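Local atomic coordinates of microcin B17-processing protein McbD (Escherichia coli str. K-12 substr. MG1655, PDB entry 6GRH), a protein that is needed to process the inactive microcin B17 precursor peptide McbA into the active antibiotic, and belongs to the YcaO family. Residues T110-N115 with Y342-V347; I211-I216 with H224-L229; D361-M366 with N376-T381; K74-M79 with D101-H106. The protein carries 1 engineered substitution. One frame throughout, in Å; residues are numbered along the deposited sequence. Where two conformers were deposited one is given.

Contact 2 is the most regular of the four: two paired strands, almost wholly buried, joined mainly by backbone hydrogen bonds. Contact 1 is also buried, but its strand segments run steeply across each other and meet mainly through side chains, with one arginine bonding to a backbone carbonyl and the McbB chain beside them. Contacts 3 and 4 are partly buried and join loops and short helix ends, with a polar turn in one and a bridging water in the other. Contacts 1 and 4 are neighbours: helix 100-105 leads into strand 108-115, and Thr110 CG2 lies 3.7 Å from Met79 CE. Contacts 1 and 2 lie on opposite sides of the chain's centre, with their own centres about 33 Å apart.

Contact 1. Residues T110-N115 with Y342-V347. With EDO (1,2-ethanediol), chain N.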
# COMPACT_ATOMS: atom_id res chain seq x y z
N THR E 110 -48.43 10.09 -28.08
CA THR E 110 -48.88 9.95 -26.70
C THR E 110 -47.79 9.45 -25.76
O THR E 110 -46.86 8.75 -26.16
CB THR E 110 -50.04 8.94 -26.62
OG1 THR E 110 -49.62 7.71 -27.21
CG2 THR E 110 -51.26 9.46 -27.33
N VAL E 111 -47.91 9.84 -24.50
CA VAL E 111 -47.19 9.23 -23.40
C VAL E 111 -48.15 8.97 -22.26
O VAL E 111 -49.17 9.66 -22.11
CB VAL E 111 -46.02 10.08 -22.86
CG1 VAL E 111 -44.93 10.17 -23.91
CG2 VAL E 111 -46.47 11.48 -22.44
N ARG E 112 -47.77 8.00 -21.43
CA ARG E 112 -48.57 7.54 -20.31
C ARG E 112 -48.63 8.64 -19.23
O ARG E 112 -47.68 9.40 -19.06
CB ARG E 112 -48.02 6.21 -19.76
CG ARG E 112 -46.72 6.36 -18.97
CD ARG E 112 -46.09 5.02 -18.62
NE ARG E 112 -45.43 4.40 -19.76
CZ ARG E 112 -44.25 4.77 -20.26
NH1 ARG E 112 -43.56 5.81 -19.79
NH2 ARG E 112 -43.76 4.10 -21.30
N ALA E 113 -49.76 8.73 -18.53
CA ALA E 113 -49.89 9.63 -17.40
C ALA E 113 -51.02 9.19 -16.49
O ALA E 113 -51.87 8.37 -16.88
CB ALA E 113 -50.12 11.06 -17.88
N PHE E 114 -51.06 9.74 -15.29
CA PHE E 114 -52.26 9.64 -14.47
C PHE E 114 -52.62 10.98 -13.87
O PHE E 114 -51.75 11.83 -13.68
CB PHE E 114 -52.12 8.55 -13.39
CG PHE E 114 -50.98 8.75 -12.43
CD1 PHE E 114 -51.14 9.52 -11.26
CD2 PHE E 114 -49.76 8.12 -12.63
CE1 PHE E 114 -50.10 9.68 -10.35
CE2 PHE E 114 -48.72 8.29 -11.73
CZ PHE E 114 -48.89 9.06 -10.58
N ASN E 115 -53.91 11.18 -13.60
CA ASN E 115 -54.39 12.40 -12.97
C ASN E 115 -53.88 12.44 -11.52
O ASN E 115 -54.05 11.49 -10.76
CB ASN E 115 -55.93 12.45 -13.03
CG ASN E 115 -56.52 13.71 -12.38
OD1 ASN E 115 -56.58 13.83 -11.16
ND2 ASN E 115 -56.97 14.63 -13.22
N TYR E 342 -45.11 9.60 -16.20
CA TYR E 342 -44.19 8.73 -15.45
C TYR E 342 -43.55 7.70 -16.35
O TYR E 342 -44.12 7.31 -17.39
CB TYR E 342 -44.91 8.06 -14.26
CG TYR E 342 -45.91 7.03 -14.68
CD1 TYR E 342 -47.20 7.39 -15.02
CD2 TYR E 342 -45.54 5.69 -14.78
CE1 TYR E 342 -48.11 6.44 -15.46
CE2 TYR E 342 -46.44 4.73 -15.20
CZ TYR E 342 -47.70 5.10 -15.56
OH TYR E 342 -48.59 4.13 -15.99
N ALA E 343 -42.33 7.33 -15.98
CA ALA E 343 -41.60 6.23 -16.60
C ALA E 343 -40.77 5.58 -15.48
O ALA E 343 -40.48 6.22 -14.43
CB ALA E 343 -40.70 6.71 -17.70
N ARG E 344 -40.46 4.31 -15.65
CA ARG E 344 -39.64 3.59 -14.69
C ARG E 344 -38.79 2.52 -15.34
O ARG E 344 -39.13 1.98 -16.40
CB ARG E 344 -40.47 3.05 -13.53
CG ARG E 344 -41.32 1.83 -13.83
CD ARG E 344 -42.25 2.04 -15.00
NE ARG E 344 -43.35 1.09 -15.03
CZ ARG E 344 -44.30 1.06 -15.97
NH1 ARG E 344 -44.24 1.89 -17.01
NH2 ARG E 344 -45.30 0.17 -15.88
N GLU E 345 -37.66 2.24 -14.68
CA GLU E 345 -36.66 1.29 -15.19
C GLU E 345 -36.04 0.51 -14.03
O GLU E 345 -35.68 1.10 -13.00
CB GLU E 345 -35.54 2.06 -15.95
CG GLU E 345 -36.05 2.77 -17.19
CD GLU E 345 -35.02 3.61 -17.93
OE1 GLU E 345 -34.02 4.09 -17.30
OE2 GLU E 345 -35.24 3.78 -19.15
N ARG E 346 -35.96 -0.79 -14.18
CA ARG E 346 -35.29 -1.63 -13.23
C ARG E 346 -33.78 -1.39 -13.17
O ARG E 346 -33.09 -1.37 -14.20
CB ARG E 346 -35.59 -3.08 -13.52
CG ARG E 346 -35.28 -4.00 -12.38
CD ARG E 346 -35.68 -5.44 -12.67
NE ARG E 346 -35.21 -6.31 -11.60
CZ ARG E 346 -35.37 -7.63 -11.56
NH1 ARG E 346 -35.96 -8.29 -12.56
NH2 ARG E 346 -34.90 -8.31 -10.52
N VAL E 347 -33.30 -1.20 -11.95
CA VAL E 347 -31.87 -1.07 -11.65
C VAL E 347 -31.64 -2.02 -10.46
O VAL E 347 -32.19 -1.79 -9.40
CB VAL E 347 -31.50 0.37 -11.24
CG1 VAL E 347 -30.04 0.47 -10.85
CG2 VAL E 347 -31.85 1.35 -12.36
C1 EDO N . -46.58 0.95 -19.67
O1 EDO N . -45.80 -0.21 -19.35
C2 EDO N . -47.51 1.37 -18.53
O2 EDO N . -47.65 0.34 -17.55
O HOH W 1 -51.09 5.06 -16.75
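Arg112 and Tyr342 make the tight part of this contact. The CD of Arg112 lies over one face of the Tyr342 ring, 3.7 Å from the ring centroid, as a CH-pi contact. The Arg112 chain then bends at chi3 (75°), which brings the guanidinium back to the backbone of strand 339-347. There NH1 of Arg112 donates to O of Tyr342 at 2.9 Å, in the carbonyl plane and on a lone pair. Phe114 also meets the tyrosine, with its CD2 3.6 Å from CD1 of Tyr342. These two ring planes are 47° apart.

The side toward Arg344 is looser. NE of Arg112 is 3.9 Å from NH1 of Arg344, a close pair of like charges. An ethanediol, probably from the crystallisation liquor, accepts at O2 from NH2 of Arg344 (2.9 Å). At the tyrosine ring edge, toward Ala113, a water lies 2.8 Å from OH of Tyr342. Tyr342 OH bonds to Ser35, and Arg344 NE to O of Thr31, both of the McbB chain.

The short segments cross at 105°, yet their strands pair antiparallel nearby, where Phe114 bonds to Val340. Strand 108-115 also pairs with 73-74 and 121-125, and 339-347 with 350-358, in one curled sheet.

Contact 2. Residues I211-I216 with H224-L229; sequences IRIFDI and HAVLTL
His224 and Asp215 form the side-chain hydrogen bond between these two segments. ND1 of His224 donates to OD2 of Asp215 at 2.9 Å, nearly straight at 170°. The oxygen lies in the imidazole plane, and the carboxylate is turned almost perpendicular to the ring. Asp215 reaches the histidine with CG anti to the backbone N (chi1 -175°). Outside the pair, OD1 of Asp215 bonds to Thr217 and Asn184, and NE2 of His224 bonds to Ser323. Both groups are therefore fixed at each end.

The backbone is joined by paired bonds between Arg212 and Leu229 and between Phe214 and Leu227. Leu227 N reaches Phe214 O at 2.8 Å and is nearly straight. Ile216 N adds a bond to Ala225 O.

Packing follows on both faces. CG2 of Ile213 meets CG1 of Val226 at 3.6 Å on the face that carries Asp215. On the other face, CD1 of Leu229 touches the edge of the Phe214 ring, 4.0 Å from CE2.

The hairpin lies inside a mixed sheet, between strands 182-187 and 241-248. Helix 157-180 covers Phe214 and Leu227 through Tyr177, and helix 296-304 packs against Arg212 and Leu229.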
# COMPACT_ATOMS: atom_id res chain seq x y z
N ILE E 211 -27.71 41.23 -1.59
CA ILE E 211 -28.76 40.24 -1.82
C ILE E 211 -30.13 40.69 -1.35
O ILE E 211 -30.25 41.50 -0.42
CB ILE E 211 -28.43 38.89 -1.15
CG1 ILE E 211 -28.33 39.05 0.37
CG2 ILE E 211 -27.14 38.31 -1.72
CD1 ILE E 211 -28.35 37.74 1.12
N ARG E 212 -31.15 40.11 -1.99
CA ARG E 212 -32.52 40.21 -1.55
C ARG E 212 -33.12 38.81 -1.53
O ARG E 212 -32.83 37.99 -2.40
CB ARG E 212 -33.32 41.14 -2.48
CG ARG E 212 -32.80 42.57 -2.60
CD ARG E 212 -32.86 43.41 -1.33
NE ARG E 212 -34.23 43.77 -0.94
CZ ARG E 212 -35.00 44.68 -1.54
NH1 ARG E 212 -34.54 45.39 -2.57
NH2 ARG E 212 -36.24 44.91 -1.10
N ILE E 213 -33.94 38.54 -0.53
CA ILE E 213 -34.58 37.23 -0.34
C ILE E 213 -36.09 37.46 -0.23
O ILE E 213 -36.54 38.13 0.69
CB ILE E 213 -34.09 36.54 0.94
CG1 ILE E 213 -32.56 36.46 0.96
CG2 ILE E 213 -34.74 35.16 1.08
CD1 ILE E 213 -31.98 35.92 2.26
N PHE E 214 -36.85 36.89 -1.14
CA PHE E 214 -38.28 37.04 -1.18
C PHE E 214 -38.99 35.68 -1.10
O PHE E 214 -38.57 34.72 -1.75
CB PHE E 214 -38.68 37.74 -2.48
CG PHE E 214 -38.14 39.14 -2.62
CD1 PHE E 214 -38.35 40.09 -1.62
CD2 PHE E 214 -37.46 39.53 -3.77
CE1 PHE E 214 -37.88 41.39 -1.76
CE2 PHE E 214 -36.99 40.83 -3.91
CZ PHE E 214 -37.20 41.76 -2.91
N ASP E 215 -40.05 35.60 -0.31
CA ASP E 215 -41.01 34.50 -0.39
C ASP E 215 -41.99 34.85 -1.53
O ASP E 215 -42.80 35.77 -1.38
CB ASP E 215 -41.75 34.34 0.95
CG ASP E 215 -42.68 33.13 0.97
OD1 ASP E 215 -43.52 32.97 0.05
OD2 ASP E 215 -42.61 32.34 1.93
N ILE E 216 -41.91 34.11 -2.65
CA ILE E 216 -42.78 34.33 -3.81
C ILE E 216 -43.82 33.22 -4.00
O ILE E 216 -44.42 33.14 -5.06
CB ILE E 216 -41.97 34.50 -5.12
CG1 ILE E 216 -41.12 33.26 -5.42
CG2 ILE E 216 -41.10 35.75 -5.06
CD1 ILE E 216 -40.78 33.10 -6.89
N HIS E 224 -43.31 27.06 0.95
CA HIS E 224 -42.58 28.30 0.75
C HIS E 224 -41.68 28.18 -0.47
O HIS E 224 -40.82 27.28 -0.51
CB HIS E 224 -41.76 28.63 2.00
CG HIS E 224 -42.60 28.83 3.22
ND1 HIS E 224 -43.18 30.04 3.54
CD2 HIS E 224 -43.00 27.96 4.18
CE1 HIS E 224 -43.88 29.92 4.65
NE2 HIS E 224 -43.80 28.67 5.06
N ALA E 225 -41.89 29.04 -1.45
CA ALA E 225 -40.98 29.19 -2.59
C ALA E 225 -40.13 30.40 -2.29
O ALA E 225 -40.63 31.51 -2.20
CB ALA E 225 -41.74 29.40 -3.88
N VAL E 226 -38.84 30.19 -2.09
CA VAL E 226 -37.96 31.28 -1.71
C VAL E 226 -37.03 31.63 -2.86
O VAL E 226 -36.34 30.76 -3.36
CB VAL E 226 -37.17 30.93 -0.44
CG1 VAL E 226 -36.16 32.02 -0.11
CG2 VAL E 226 -38.14 30.77 0.73
N LEU E 227 -37.04 32.90 -3.26
CA LEU E 227 -36.23 33.40 -4.36
C LEU E 227 -35.13 34.22 -3.73
O LEU E 227 -35.40 35.15 -2.99
CB LEU E 227 -37.06 34.31 -5.27
CG LEU E 227 -36.36 34.89 -6.51
CD1 LEU E 227 -35.96 33.82 -7.49
CD2 LEU E 227 -37.25 35.93 -7.17
N THR E 228 -33.88 33.84 -4.02
CA THR E 228 -32.72 34.60 -3.58
C THR E 228 -32.19 35.33 -4.81
O THR E 228 -32.12 34.75 -5.91
CB THR E 228 -31.61 33.70 -2.99
OG1 THR E 228 -31.58 32.45 -3.70
CG2 THR E 228 -31.86 33.42 -1.51
N LEU E 229 -31.81 36.59 -4.63
CA LEU E 229 -31.34 37.46 -5.70
C LEU E 229 -30.04 38.09 -5.27
O LEU E 229 -29.89 38.48 -4.12
CB LEU E 229 -32.37 38.55 -5.99
CG LEU E 229 -33.69 38.09 -6.59
CD1 LEU E 229 -34.62 39.29 -6.74
CD2 LEU E 229 -33.49 37.40 -7.93

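Contact 3. Residues D361-M366 with N376-T381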
# COMPACT_ATOMS: atom_id res chain seq x y z
N ASP E 361 -53.91 24.09 -17.35
CA ASP E 361 -54.49 25.19 -16.58
C ASP E 361 -53.48 26.07 -15.83
O ASP E 361 -53.87 27.07 -15.20
CB ASP E 361 -55.54 24.63 -15.62
CG ASP E 361 -56.80 24.20 -16.34
OD1 ASP E 361 -57.17 24.85 -17.35
OD2 ASP E 361 -57.43 23.20 -15.91
N PHE E 362 -52.21 25.72 -15.91
CA PHE E 362 -51.12 26.52 -15.40
C PHE E 362 -50.19 26.78 -16.59
O PHE E 362 -50.47 26.31 -17.72
CB PHE E 362 -50.36 25.73 -14.31
CG PHE E 362 -51.12 25.57 -13.01
CD1 PHE E 362 -52.13 24.62 -12.89
CD2 PHE E 362 -50.79 26.31 -11.89
CE1 PHE E 362 -52.82 24.45 -11.70
CE2 PHE E 362 -51.48 26.15 -10.69
CZ PHE E 362 -52.48 25.21 -10.59
N PHE E 363 -49.10 27.50 -16.37
CA PHE E 363 -48.09 27.65 -17.44
C PHE E 363 -47.49 26.30 -17.85
O PHE E 363 -47.05 25.53 -17.01
CB PHE E 363 -47.02 28.64 -17.04
CG PHE E 363 -47.53 30.03 -16.89
CD1 PHE E 363 -47.76 30.82 -18.02
CD2 PHE E 363 -47.83 30.55 -15.64
CE1 PHE E 363 -48.24 32.10 -17.90
CE2 PHE E 363 -48.31 31.83 -15.51
CZ PHE E 363 -48.53 32.61 -16.63
N LEU E 364 -47.51 26.01 -19.15
CA LEU E 364 -46.95 24.74 -19.65
C LEU E 364 -45.42 24.74 -19.69
O LEU E 364 -44.80 23.69 -19.66
CB LEU E 364 -47.52 24.38 -21.04
CG LEU E 364 -48.92 23.74 -20.99
CD1 LEU E 364 -49.52 23.63 -22.37
CD2 LEU E 364 -48.90 22.37 -20.34
N HIS E 365 -44.82 25.91 -19.77
CA HIS E 365 -43.38 26.04 -19.70
C HIS E 365 -43.04 27.46 -19.23
O HIS E 365 -43.95 28.25 -19.02
CB HIS E 365 -42.76 25.72 -21.07
CG HIS E 365 -43.22 26.63 -22.16
ND1 HIS E 365 -42.76 27.92 -22.30
CD2 HIS E 365 -44.05 26.42 -23.21
CE1 HIS E 365 -43.31 28.47 -23.36
NE2 HIS E 365 -44.09 27.58 -23.94
N MET E 366 -41.77 27.80 -19.09
CA MET E 366 -41.39 29.06 -18.43
C MET E 366 -40.86 30.16 -19.33
O MET E 366 -40.37 31.19 -18.83
CB MET E 366 -40.41 28.77 -17.28
CG MET E 366 -38.97 28.51 -17.67
SD MET E 366 -37.93 28.36 -16.20
CE MET E 366 -37.80 30.05 -15.64
N ASN E 376 -54.55 31.34 -18.40
CA ASN E 376 -54.70 30.06 -17.70
C ASN E 376 -55.38 30.33 -16.34
O ASN E 376 -55.91 31.43 -16.14
CB ASN E 376 -53.34 29.32 -17.62
CG ASN E 376 -52.24 30.15 -16.97
OD1 ASN E 376 -52.41 30.70 -15.88
ND2 ASN E 376 -51.09 30.23 -17.63
N LYS E 377 -55.43 29.34 -15.44
CA LYS E 377 -56.13 29.54 -14.16
C LYS E 377 -55.42 30.41 -13.13
O LYS E 377 -56.04 30.77 -12.13
CB LYS E 377 -56.52 28.20 -13.53
CG LYS E 377 -57.54 27.41 -14.34
CD LYS E 377 -58.91 28.07 -14.33
CE LYS E 377 -59.92 27.36 -15.22
NZ LYS E 377 -59.91 25.87 -15.05
N ILE E 378 -54.17 30.79 -13.36
CA ILE E 378 -53.47 31.72 -12.43
C ILE E 378 -53.03 33.05 -13.05
O ILE E 378 -52.49 33.91 -12.35
CB ILE E 378 -52.27 31.05 -11.75
CG1 ILE E 378 -51.20 30.65 -12.78
CG2 ILE E 378 -52.74 29.82 -10.97
CD1 ILE E 378 -49.87 30.33 -12.16
N TYR E 379 -53.24 33.23 -14.35
CA TYR E 379 -52.90 34.48 -15.00
C TYR E 379 -53.76 34.69 -16.25
O TYR E 379 -54.17 33.72 -16.89
CB TYR E 379 -51.42 34.51 -15.34
CG TYR E 379 -50.91 35.86 -15.78
CD1 TYR E 379 -50.58 36.83 -14.86
CD2 TYR E 379 -50.76 36.16 -17.14
CE1 TYR E 379 -50.11 38.07 -15.25
CE2 TYR E 379 -50.30 37.40 -17.55
CZ TYR E 379 -49.97 38.35 -16.60
OH TYR E 379 -49.52 39.60 -16.98
N HIS E 380 -54.05 35.95 -16.56
CA HIS E 380 -54.68 36.34 -17.82
C HIS E 380 -53.95 37.57 -18.33
O HIS E 380 -53.55 38.42 -17.53
CB HIS E 380 -56.19 36.62 -17.64
CG HIS E 380 -56.98 36.56 -18.92
ND1 HIS E 380 -57.22 37.67 -19.71
CD2 HIS E 380 -57.58 35.52 -19.55
CE1 HIS E 380 -57.94 37.32 -20.76
NE2 HIS E 380 -58.16 36.02 -20.69
N THR E 381 -53.77 37.67 -19.65
CA THR E 381 -53.15 38.84 -20.29
C THR E 381 -53.71 40.14 -19.70
O THR E 381 -54.93 40.29 -19.54
CB THR E 381 -53.37 38.86 -21.81
OG1 THR E 381 -52.71 37.75 -22.40
CG2 THR E 381 -52.82 40.15 -22.44
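Asn376 and Phe363 make an amide-on-ring contact. ND2 of Asn376 stands over the centre of the Phe363 ring, 3.3 Å above its plane. The amide and ring planes are 87° apart. The same ND2 also bonds to Asn373 O, so the amide nitrogen has a polar partner as well as the ring.

Hydrogen bonds order the turn. N of Lys377 donates to O of Asp361 at 2.8 Å, and this is the hydrogen bond that crosses between the segments. Within 376-381, OD1 of Asn376 accepts from N of Ile378 at 3.1 Å, in the carbonyl plane and on a lone pair. This is an Asx turn. Asn376 CG lies between its backbone N and carbonyl carbon (chi1 55°), which folds the amide back over the following residues. A weaker bond from Tyr379 N reaches the same oxygen. The backbone bond from Asn376 N to Tyr379 O (2.8 Å) also closes the turn.

The charged pair is loose. Asp361 and Lys377 lie side by side in a long salt bridge, with NZ of Lys377 3.7 Å from both OD1 and OD2 of Asp361. OD2 also bonds to Ser335 and Asn337.

Apolar contacts come from Ile378 and Tyr379. The two methyl ends of Ile378 part: CG2 is 3.9 Å from CE2 of Phe362, and CD1 is 4.0 Å from CE2 of Phe363. CB of Tyr379 lies 3.7 Å from CZ of Phe363. Helix 157-180 packs against both phenylalanines.

The chemistry implies that the asparagine side chain helps to shape this irregular turn: its oxygen takes one good and one weak N-H bond, while its nitrogen rests on an aromatic face.

Contact 4. Residues K74-M79 with D101-H106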
# COMPACT_ATOMS: atom_id res chain seq x y z
N LYS E 74 -52.97 9.44 -31.00
CA LYS E 74 -54.39 9.61 -30.72
C LYS E 74 -54.72 11.09 -30.72
O LYS E 74 -53.84 11.93 -30.52
CB LYS E 74 -54.76 9.04 -29.35
CG LYS E 74 -54.43 7.57 -29.13
CD LYS E 74 -55.12 7.06 -27.87
CE LYS E 74 -54.67 5.65 -27.52
NZ LYS E 74 -55.00 5.31 -26.11
N THR E 75 -56.01 11.41 -30.91
CA THR E 75 -56.51 12.77 -30.74
C THR E 75 -56.62 13.04 -29.24
O THR E 75 -56.62 12.11 -28.43
CB THR E 75 -57.92 12.98 -31.34
OG1 THR E 75 -58.89 12.28 -30.55
CG2 THR E 75 -57.99 12.51 -32.79
N LEU E 76 -56.76 14.31 -28.89
CA LEU E 76 -56.89 14.69 -27.50
C LEU E 76 -58.08 13.98 -26.83
O LEU E 76 -57.93 13.42 -25.74
CB LEU E 76 -56.99 16.21 -27.35
CG LEU E 76 -55.76 17.04 -27.72
CD1 LEU E 76 -56.04 18.53 -27.55
CD2 LEU E 76 -54.52 16.66 -26.91
N TYR E 77 -59.24 13.94 -27.51
CA TYR E 77 -60.46 13.33 -26.94
C TYR E 77 -60.48 11.80 -26.94
O TYR E 77 -61.31 11.21 -26.26
CB TYR E 77 -61.73 13.88 -27.62
CG TYR E 77 -62.11 15.27 -27.17
CD1 TYR E 77 -61.47 16.40 -27.70
CD2 TYR E 77 -63.12 15.47 -26.21
CE1 TYR E 77 -61.81 17.67 -27.29
CE2 TYR E 77 -63.46 16.75 -25.79
CZ TYR E 77 -62.81 17.85 -26.34
OH TYR E 77 -63.14 19.13 -25.95
N GLU E 78 -59.61 11.16 -27.72
CA GLU E 78 -59.38 9.70 -27.61
C GLU E 78 -58.46 9.35 -26.42
O GLU E 78 -58.56 8.27 -25.83
CB GLU E 78 -58.77 9.15 -28.90
CG GLU E 78 -59.78 9.07 -30.05
CD GLU E 78 -59.15 9.24 -31.42
OE1 GLU E 78 -57.92 9.08 -31.57
OE2 GLU E 78 -59.92 9.55 -32.35
N MET E 79 -57.61 10.31 -26.08
CA MET E 79 -56.43 10.12 -25.24
C MET E 79 -56.72 10.28 -23.74
O MET E 79 -55.99 9.74 -22.91
CB MET E 79 -55.41 11.16 -25.72
CG MET E 79 -54.03 11.15 -25.18
SD MET E 79 -53.17 12.69 -25.56
CE MET E 79 -53.18 12.65 -27.35
N ASP E 101 -60.42 23.40 -34.60
CA ASP E 101 -60.74 22.26 -35.47
C ASP E 101 -59.47 21.47 -35.79
O ASP E 101 -59.46 20.23 -35.69
CB ASP E 101 -61.42 22.72 -36.78
CG ASP E 101 -62.56 21.78 -37.23
OD1 ASP E 101 -62.54 20.58 -36.90
OD2 ASP E 101 -63.47 22.27 -37.94
N GLU E 102 -58.39 22.17 -36.16
CA GLU E 102 -57.13 21.49 -36.45
C GLU E 102 -56.57 20.82 -35.20
O GLU E 102 -56.07 19.71 -35.30
CB GLU E 102 -56.08 22.41 -37.10
CG GLU E 102 -54.81 21.63 -37.50
CD GLU E 102 -53.86 22.35 -38.46
OE1 GLU E 102 -54.28 23.33 -39.13
OE2 GLU E 102 -52.69 21.92 -38.55
N ILE E 103 -56.67 21.49 -34.05
CA ILE E 103 -56.18 20.93 -32.78
C ILE E 103 -56.95 19.67 -32.37
O ILE E 103 -56.32 18.69 -31.97
CB ILE E 103 -56.21 21.97 -31.63
CG1 ILE E 103 -55.20 23.08 -31.90
CG2 ILE E 103 -55.92 21.30 -30.28
CD1 ILE E 103 -55.44 24.34 -31.11
N ILE E 104 -58.28 19.67 -32.47
CA ILE E 104 -59.02 18.49 -32.00
C ILE E 104 -58.98 17.30 -32.94
O ILE E 104 -59.26 16.18 -32.50
CB ILE E 104 -60.45 18.78 -31.48
CG1 ILE E 104 -61.43 19.16 -32.60
CG2 ILE E 104 -60.41 19.83 -30.36
CD1 ILE E 104 -62.86 19.30 -32.11
N THR E 105 -58.62 17.50 -34.22
CA THR E 105 -58.54 16.37 -35.16
C THR E 105 -57.12 15.84 -35.34
O THR E 105 -56.95 14.77 -35.92
CB THR E 105 -59.13 16.70 -36.55
OG1 THR E 105 -58.38 17.74 -37.17
CG2 THR E 105 -60.60 17.13 -36.43
N HIS E 106 -56.11 16.56 -34.87
CA HIS E 106 -54.73 16.11 -35.03
C HIS E 106 -54.46 14.89 -34.12
O HIS E 106 -54.88 14.86 -32.96
CB HIS E 106 -53.75 17.24 -34.72
CG HIS E 106 -52.32 16.88 -34.96
ND1 HIS E 106 -51.81 16.70 -36.23
CD2 HIS E 106 -51.30 16.62 -34.11
CE1 HIS E 106 -50.53 16.37 -36.14
NE2 HIS E 106 -50.20 16.31 -34.86
O HOH W 2 -56.52 16.00 -31.02
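Leu76 and Ile103 meet at an oblique angle, methyl against methyl, with CD1 of Leu76 3.9 Å from CG2 of Ile103. Tyr77 and Ile104 make a second apolar pair. CG2 of Ile104 comes to the edge of the Tyr77 ring, near its plane, 4.0 Å from CE1. Ile104 places this methyl beside its own backbone N, while its CG1 takes the position between N and the carbonyl carbon (chi1 71°).

Thr75 faces the end of helix 100-105 differently. Its CB lies 3.7 Å from O of Ile104, and its CA-H points at O of His106. The hydroxyl serves its own helix: OG1 of Thr75 accepts from N of Glu78 at 3.1 Å. In return Thr75 N donates to OE1 of Glu78, which it meets from above the carboxylate plane. The two residues form a capping box, with Thr75 as the N-cap of helix 76-79.

No direct hydrogen bond joins the segments. A water does so instead. It accepts from N of Leu76 at 2.7 Å and lies 2.9 Å from O of Ile103 and 2.8 Å from O of His106.

Helix 82-95 backs Leu76 and Ile104 through Thr89. A helix start and a helix end thus meet through apolar side chains and one shared water, while the capping box settles the polar groups of Thr75 within its own segment.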